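Local structure of piwi domain-containing protein (Vanderwaltozyma polyspora, 5THE) at residues S250-N253 with N254-L257; L457-E460 with N461-S465. The protein probably binds RNA, as a budding-yeast Argonaute whose C-terminal lobe, carrying the Piwi domain, is the part described here. All coordinates share one frame; numbering follows the deposited sequence.

Contact 1 of 2, residues S250-N253 with N254-L257; sequences SIEN and NKLL
Glu-252 and Lys-255 carry the charge pairing on the outer side of this short helix. Lys-255 NZ meets Glu-252 OE2 at 2.7 Å, on the syn side and 25° out of the carboxylate plane. With CG beside the backbone N (chi1 -69°) and the chain extended beyond it, Lys-255 runs back along the turn, its CG lying 3.5 Å from Ile-251 O. Among the backbone bonds, Asn-254 N donates to Ser-250 O at 2.9 Å, while Lys-255 N is shared between Ile-251 O and Glu-252 O. Leu-256 N then donates to Asn-253 O at 3.2 Å, so helical i to i+4 bonding gives way to i to i+3 as the chain leads toward strand 258-259 of the Piwi domain. Ser-250 is the N-cap: its OG accepts from Asn-253 N at 3.1 Å and donates to Asn-253 OD1 at 2.7 Å. That same OD1 also accepts from Val-36 N, which ties the cap to a neighbouring loop. The side chain of buried Asn-254 lies past the oxygen end of the Ser-250 carbonyl, with Asn-254 CG 3.4 Å from Ser-250 O; an alanine here would probably keep the backbone bond but open a gap beside that oxygen.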
loop_
_atom_site.group_PDB
_atom_site.type_symbol
_atom_site.label_atom_id
_atom_site.label_comp_id
_atom_site.label_asym_id
_atom_site.label_seq_id
_atom_site.Cartn_x
_atom_site.Cartn_y
_atom_site.Cartn_z
ATOM N N SER A 250 -11.111 5.678 -13.174
ATOM C CA SER A 250 -11.628 6.741 -14.026
ATOM C C SER A 250 -12.143 7.898 -13.180
ATOM O O SER A 250 -12.428 7.760 -11.989
ATOM C CB SER A 250 -12.761 6.229 -14.913
ATOM O OG SER A 250 -13.918 5.985 -14.124
ATOM N N ILE A 251 -12.261 9.055 -13.836
ATOM C CA ILE A 251 -12.853 10.240 -13.217
ATOM C C ILE A 251 -14.247 9.933 -12.682
ATOM O O ILE A 251 -14.603 10.328 -11.566
ATOM C CB ILE A 251 -12.879 11.400 -14.229
ATOM C CG1 ILE A 251 -11.474 11.994 -14.366
ATOM C CG2 ILE A 251 -13.952 12.452 -13.844
ATOM C CD1 ILE A 251 -11.381 13.166 -15.324
ATOM N N GLU A 252 -15.066 9.247 -13.482
ATOM C CA GLU A 252 -16.409 8.883 -13.036
ATOM C C GLU A 252 -16.358 8.100 -11.726
ATOM O O GLU A 252 -17.092 8.404 -10.780
ATOM C CB GLU A 252 -17.113 8.079 -14.132
ATOM C CG GLU A 252 -18.605 7.880 -13.949
ATOM C CD GLU A 252 -19.366 9.176 -13.679
ATOM O OE1 GLU A 252 -20.360 9.127 -12.926
ATOM O OE2 GLU A 252 -18.982 10.244 -14.205
ATOM N N ASN A 253 -15.471 7.103 -11.646
ATOM C CA ASN A 253 -15.348 6.306 -10.429
ATOM C C ASN A 253 -14.827 7.137 -9.256
ATOM O O ASN A 253 -15.268 6.953 -8.114
ATOM C CB ASN A 253 -14.425 5.109 -10.677
ATOM C CG ASN A 253 -15.046 4.060 -11.579
ATOM O OD1 ASN A 253 -14.547 3.795 -12.665
ATOM N ND2 ASN A 253 -16.128 3.440 -11.117
ATOM N N ASN A 254 -13.903 8.065 -9.507
ATOM C CA ASN A 254 -13.350 8.839 -8.397
ATOM C C ASN A 254 -14.379 9.763 -7.755
ATOM O O ASN A 254 -14.186 10.175 -6.603
ATOM C CB ASN A 254 -12.137 9.646 -8.863
ATOM C CG ASN A 254 -10.926 8.780 -9.128
ATOM O OD1 ASN A 254 -10.732 7.744 -8.481
ATOM N ND2 ASN A 254 -10.095 9.200 -10.079
ATOM N N LYS A 255 -15.462 10.092 -8.464
ATOM C CA LYS A 255 -16.515 10.926 -7.882
ATOM C C LYS A 255 -17.048 10.320 -6.593
ATOM O O LYS A 255 -17.430 11.049 -5.669
ATOM C CB LYS A 255 -17.659 11.113 -8.887
ATOM C CG LYS A 255 -17.283 11.975 -10.072
ATOM C CD LYS A 255 -18.393 12.049 -11.081
ATOM C CE LYS A 255 -18.037 13.012 -12.203
ATOM N NZ LYS A 255 -18.942 12.827 -13.369
ATOM N N LEU A 256 -17.061 8.992 -6.511
ATOM C CA LEU A 256 -17.486 8.317 -5.296
ATOM C C LEU A 256 -16.716 8.805 -4.081
ATOM O O LEU A 256 -17.249 8.826 -2.969
ATOM C CB LEU A 256 -17.299 6.814 -5.467
ATOM C CG LEU A 256 -18.223 5.937 -4.636
ATOM C CD1 LEU A 256 -19.664 6.083 -5.103
ATOM C CD2 LEU A 256 -17.751 4.501 -4.739
ATOM N N LEU A 257 -15.459 9.200 -4.267
ATOM C CA LEU A 257 -14.620 9.629 -3.159
ATOM C C LEU A 257 -14.435 11.140 -3.129
ATOM O O LEU A 257 -13.443 11.628 -2.581
ATOM C CB LEU A 257 -13.269 8.913 -3.225
ATOM C CG LEU A 257 -13.317 7.446 -2.765
ATOM C CD1 LEU A 257 -12.040 6.712 -3.112
ATOM C CD2 LEU A 257 -13.569 7.401 -1.266
#

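Contact 2 of 2, residues L457-E460 with N461-S465; sequences LYDE and NQSTS
Asp-459 turns its carboxylate into the loop that follows its strand, and the two oxygens are gripped differently. CG stands anti to the backbone N (chi1 173°), which swings the group forward over Asn-461 and Ser-463. Asp-459 OD1 offers its syn lone pair to Ser-463 N in a nearly straight bond of 2.8 Å. Asp-459 OD2 is met from opposite faces of the carboxylate plane, by Asn-461 N at 2.9 Å on one face and by Ser-463 OG at 3.0 Å on the other. Because Ser-463 keeps OG beside its own backbone N (chi1 -53°), both of its donors reach the one carboxylate, one to each oxygen, and the acid is held against rotation. Thr-384 OG1 on strand 383-389 is a further partner of Asp-459 OD2, and it also takes Asn-461 ND2, while Asn-461 OD1 accepts from Lys-338 NZ. Asn-461 presses its CB to 3.4 Å from Asp-459 OD2. Glu-460 heads the other way, its extended chain carrying OE2 to Val-383 N and to a salt bridge with Lys-363 NZ.

A water spans the opening of the turn, donating to Asp-459 O at 3.0 Å and accepting from Gln-462 N at 2.7 Å. Gln-462 has a left-handed backbone conformation, and this brings the chain round so that Ser-463 N can face Asp-459. The bond from Asn-461 N to the Asp-459 side chain closes an Asx turn, here at the end of strand 452-459 in the RNase H-like Piwi fold, where the chain reverses before Thr-464 caps helix 465-475.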
loop_
_atom_site.group_PDB
_atom_site.type_symbol
_atom_site.label_atom_id
_atom_site.label_comp_id
_atom_site.label_asym_id
_atom_site.label_seq_id
_atom_site.Cartn_x
_atom_site.Cartn_y
_atom_site.Cartn_z
ATOM N N LEU A 457 -16.902 0.650 11.778
ATOM C CA LEU A 457 -16.937 0.838 13.222
ATOM C C LEU A 457 -17.476 2.203 13.622
ATOM O O LEU A 457 -17.918 2.379 14.767
ATOM C CB LEU A 457 -15.530 0.674 13.804
ATOM C CG LEU A 457 -14.778 -0.645 13.562
ATOM C CD1 LEU A 457 -13.442 -0.652 14.307
ATOM C CD2 LEU A 457 -15.624 -1.819 13.991
ATOM N N TYR A 458 -17.450 3.175 12.713
ATOM C CA TYR A 458 -17.852 4.533 13.047
ATOM C C TYR A 458 -18.132 5.266 11.753
ATOM O O TYR A 458 -17.390 5.119 10.788
ATOM C CB TYR A 458 -16.769 5.277 13.828
ATOM C CG TYR A 458 -17.297 6.441 14.635
ATOM C CD1 TYR A 458 -18.128 6.218 15.724
ATOM C CD2 TYR A 458 -16.950 7.767 14.330
ATOM C CE1 TYR A 458 -18.611 7.275 16.496
ATOM C CE2 TYR A 458 -17.431 8.841 15.104
ATOM C CZ TYR A 458 -18.264 8.575 16.186
ATOM O OH TYR A 458 -18.767 9.584 16.983
ATOM N N ASP A 459 -19.195 6.057 11.725
ATOM C CA ASP A 459 -19.548 6.697 10.469
ATOM C C ASP A 459 -20.334 7.968 10.779
ATOM O O ASP A 459 -21.493 7.895 11.191
ATOM C CB ASP A 459 -20.339 5.742 9.573
ATOM C CG ASP A 459 -20.852 6.399 8.352
ATOM O OD1 ASP A 459 -22.015 6.159 7.987
ATOM O OD2 ASP A 459 -20.086 7.170 7.759
ATOM N N GLU A 460 -19.715 9.120 10.538
ATOM C CA GLU A 460 -20.428 10.388 10.568
ATOM C C GLU A 460 -20.789 10.860 9.171
ATOM O O GLU A 460 -21.119 12.033 8.980
ATOM C CB GLU A 460 -19.609 11.455 11.297
ATOM C CG GLU A 460 -18.765 10.893 12.411
ATOM C CD GLU A 460 -17.937 11.960 13.099
ATOM O OE1 GLU A 460 -18.458 12.617 14.022
ATOM O OE2 GLU A 460 -16.787 12.180 12.685
ATOM N N ASN A 461 -20.735 9.973 8.181
ATOM C CA ASN A 461 -20.913 10.396 6.801
ATOM C C ASN A 461 -22.145 9.791 6.148
ATOM O O ASN A 461 -22.263 9.854 4.926
ATOM C CB ASN A 461 -19.662 10.077 5.979
ATOM C CG ASN A 461 -18.524 11.038 6.272
ATOM O OD1 ASN A 461 -18.671 12.241 6.088
ATOM N ND2 ASN A 461 -17.396 10.513 6.736
ATOM N N GLN A 462 -23.073 9.225 6.933
ATOM C CA GLN A 462 -24.359 8.748 6.404
ATOM C C GLN A 462 -24.142 7.738 5.280
ATOM O O GLN A 462 -24.755 7.821 4.208
ATOM C CB GLN A 462 -25.238 9.904 5.908
ATOM C CG GLN A 462 -25.714 10.868 6.974
ATOM C CD GLN A 462 -24.693 11.953 7.291
ATOM O OE1 GLN A 462 -24.103 12.562 6.385
ATOM N NE2 GLN A 462 -24.474 12.196 8.583
ATOM N N SER A 463 -23.250 6.789 5.528
ATOM C CA SER A 463 -22.827 5.848 4.500
ATOM C C SER A 463 -23.764 4.651 4.459
ATOM O O SER A 463 -24.099 4.083 5.500
ATOM C CB SER A 463 -21.402 5.374 4.763
ATOM O OG SER A 463 -20.541 6.482 4.922
ATOM N N THR A 464 -24.162 4.262 3.258
ATOM C CA THR A 464 -24.932 3.045 3.054
ATOM C C THR A 464 -23.996 1.877 2.767
ATOM O O THR A 464 -22.838 2.060 2.388
ATOM C CB THR A 464 -25.893 3.198 1.878
ATOM O OG1 THR A 464 -25.122 3.373 0.682
ATOM C CG2 THR A 464 -26.840 4.379 2.080
ATOM N N SER A 465 -24.521 0.660 2.932
ATOM C CA SER A 465 -23.729 -0.516 2.591
ATOM C C SER A 465 -23.233 -0.456 1.149
ATOM O O SER A 465 -22.075 -0.776 0.876
ATOM C CB SER A 465 -24.530 -1.791 2.821
ATOM O OG SER A 465 -24.677 -2.042 4.206
HETATM O O HOH W 1 -23.733 8.978 9.570
#

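In the fold
Both contacts are local, between neighbours in the chain, within the Piwi domain, their centres about 19 Å apart and their nearest atoms about 8 Å apart, without touching. Helix 465-475 relates them: contact 2 leads into its N-terminus, where Thr-464 OG1 caps Tyr-467 N, and contact 1 sets Leu-256 and Leu-257 against its flank and gives Leu-256 O to Tyr-467 OH. Contact 1 is partly buried, with an exposed charged pair and a nonpolar end packed inward. Contact 2 lies at the surface and is polar throughout. The first rests mainly on backbone bonds, with a serine cap and a salt bridge added; in the second one aspartate side chain accepts all three direct bonds between strand end and loop.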